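Local coordinates for Esterase/lipase (Lactobacillus rhamnosus, PDB 4N5H), which probably hydrolyses carboxylic esters, and may also transfer acyl groups, as a serine esterase of the alpha/beta-hydrolase fold, at residues I158-E163 against L230-F235. The protein carries 1 engineered substitution. Numbering follows the deposited sequence.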
loop_
_atom_site.group_PDB
_atom_site.type_symbol
_atom_site.label_atom_id
_atom_site.label_comp_id
_atom_site.label_asym_id
_atom_site.label_seq_id
_atom_site.Cartn_x
_atom_site.Cartn_y
_atom_site.Cartn_z
ATOM N N ILE A 158 -0.894 -28.942 30.464
ATOM C CA ILE A 158 -1.693 -30.002 29.819
ATOM C C ILE A 158 -0.804 -30.967 29.097
ATOM O O ILE A 158 -1.017 -32.183 29.154
ATOM C CB ILE A 158 -2.794 -29.434 28.914
ATOM C CG1 ILE A 158 -3.787 -28.601 29.715
ATOM C CG2 ILE A 158 -3.511 -30.539 28.135
ATOM C CD1 ILE A 158 -4.583 -27.624 28.898
ATOM N N GLN A 159 0.221 -30.504 28.413
ATOM C CA GLN A 159 1.111 -31.366 27.711
ATOM C C GLN A 159 1.810 -32.384 28.637
ATOM O O GLN A 159 2.248 -33.417 28.141
ATOM C CB GLN A 159 2.113 -30.504 26.926
ATOM C CG GLN A 159 3.293 -31.234 26.324
ATOM C CD GLN A 159 2.952 -32.183 25.185
ATOM O OE1 GLN A 159 1.846 -32.176 24.677
ATOM N NE2 GLN A 159 3.936 -32.956 24.752
ATOM N N GLN A 160 1.944 -32.080 29.940
ATOM C CA GLN A 160 2.643 -32.968 30.828
ATOM C C GLN A 160 1.694 -33.944 31.557
ATOM O O GLN A 160 2.150 -34.786 32.319
ATOM C CB GLN A 160 3.354 -32.169 31.916
ATOM C CG GLN A 160 4.071 -30.998 31.523
ATOM C CD GLN A 160 4.894 -31.187 30.304
ATOM O OE1 GLN A 160 5.448 -32.284 30.051
ATOM N NE2 GLN A 160 4.993 -30.046 29.470
ATOM N N SER A 161 0.386 -33.783 31.427
ATOM C CA SER A 161 -0.568 -34.434 32.329
ATOM C C SER A 161 -1.643 -35.214 31.576
ATOM O O SER A 161 -2.512 -34.656 30.881
ATOM C CB SER A 161 -1.284 -33.437 33.178
ATOM O OG SER A 161 -2.440 -33.964 33.839
ATOM N N ALA A 162 -1.647 -36.546 31.738
ATOM C CA ALA A 162 -2.687 -37.374 31.111
ATOM C C ALA A 162 -4.107 -36.979 31.583
ATOM O O ALA A 162 -5.057 -36.909 30.770
ATOM C CB ALA A 162 -2.474 -38.857 31.468
ATOM N N GLU A 163 -4.246 -36.661 32.854
ATOM C CA GLU A 163 -5.525 -36.292 33.387
ATOM C C GLU A 163 -6.046 -34.979 32.727
ATOM O O GLU A 163 -7.241 -34.814 32.457
ATOM C CB GLU A 163 -5.447 -36.102 34.897
ATOM C CG GLU A 163 -6.780 -35.737 35.537
ATOM N N LEU A 230 3.112 -31.440 38.795
ATOM C CA LEU A 230 3.654 -31.781 37.519
ATOM C C LEU A 230 5.074 -31.391 37.428
ATOM O O LEU A 230 5.485 -30.385 38.059
ATOM C CB LEU A 230 2.878 -31.015 36.434
ATOM C CG LEU A 230 1.419 -31.328 36.288
ATOM C CD1 LEU A 230 0.856 -30.445 35.168
ATOM C CD2 LEU A 230 1.171 -32.801 35.974
ATOM N N ASP A 231 5.844 -32.112 36.639
ATOM C CA ASP A 231 7.194 -31.696 36.378
ATOM C C ASP A 231 7.149 -30.927 35.059
ATOM O O ASP A 231 6.826 -31.471 33.984
ATOM C CB ASP A 231 8.135 -32.863 36.260
ATOM C CG ASP A 231 8.462 -33.501 37.607
ATOM O OD1 ASP A 231 8.223 -32.906 38.682
ATOM O OD2 ASP A 231 8.982 -34.611 37.532
ATOM N N LEU A 232 7.458 -29.657 35.183
ATOM C CA LEU A 232 7.265 -28.663 34.085
ATOM C C LEU A 232 8.606 -28.245 33.471
ATOM O O LEU A 232 9.647 -28.235 34.102
ATOM C CB LEU A 232 6.447 -27.432 34.600
ATOM C CG LEU A 232 5.015 -27.732 34.984
ATOM C CD1 LEU A 232 4.409 -26.564 35.687
ATOM C CD2 LEU A 232 4.069 -28.122 33.787
ATOM N N PRO A 233 8.534 -27.717 32.226
ATOM C CA PRO A 233 9.682 -27.024 31.745
ATOM C C PRO A 233 9.967 -25.763 32.561
ATOM O O PRO A 233 9.081 -25.231 33.276
ATOM C CB PRO A 233 9.260 -26.637 30.282
ATOM C CG PRO A 233 7.825 -26.750 30.255
ATOM C CD PRO A 233 7.354 -27.602 31.369
ATOM N N PRO A 234 11.120 -25.167 32.291
ATOM C CA PRO A 234 11.386 -23.846 32.844
ATOM C C PRO A 234 10.534 -22.751 32.141
ATOM O O PRO A 234 10.129 -22.952 30.996
ATOM C CB PRO A 234 12.839 -23.589 32.551
ATOM C CG PRO A 234 13.287 -24.774 31.813
ATOM C CD PRO A 234 12.176 -25.640 31.429
ATOM N N PHE A 235 10.196 -21.743 32.934
ATOM C CA PHE A 235 9.403 -20.588 32.527
ATOM C C PHE A 235 10.259 -19.353 32.525
ATOM O O PHE A 235 11.306 -19.237 33.222
ATOM C CB PHE A 235 8.229 -20.336 33.402
ATOM C CG PHE A 235 7.076 -21.316 33.162
ATOM C CD1 PHE A 235 7.158 -22.644 33.543
ATOM C CD2 PHE A 235 5.891 -20.908 32.529
ATOM C CE1 PHE A 235 6.098 -23.528 33.305
ATOM C CE2 PHE A 235 4.867 -21.785 32.354
ATOM C CZ PHE A 235 4.956 -23.094 32.683
#
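Q160 and S161 meet L230, D231, L232 and P233 without a single hydrogen bond across the contact. The first segment starts in a type I beta turn from I158 to S161, closed by S161 N to I158 O at 3.1 Å, and this turn brings Q160 round to face the loop. A long, flexible glutamine suits the spot because its methylenes can serve as a greasy surface while its amide turns back to the carbonyl of A156 in the last turns of helix 147-158. With CG anti to its carbonyl carbon (chi1 -44°), Q160 sets CG against L232 CD2 at 3.7 Å, the two side chains crossing at a slant. Q160 CG also lies 3.7 Å from the carbonyl oxygen D231 O. The bend at chi2 then swings the amide so that Q160 NE2 hydrogen-bonds A156 O and passes 3.9 Å from P233 CD, a ring carbon on a residue with no backbone N-H to donate. In the alpha/beta-hydrolase fold helix 147-158 follows the probable nucleophile elbow, and residues 230-235 lead into strand 235-240 of the central sheet; L230 and L232, apolar as this packing requires, both rest on C157 of that helix. S161 is the N-cap of helix 162-168: OG, anti to the backbone N (chi1 166°), caps L164 N, leaving CB to meet L230 CD2 at 3.8 Å and CD1 at 4.2 Å.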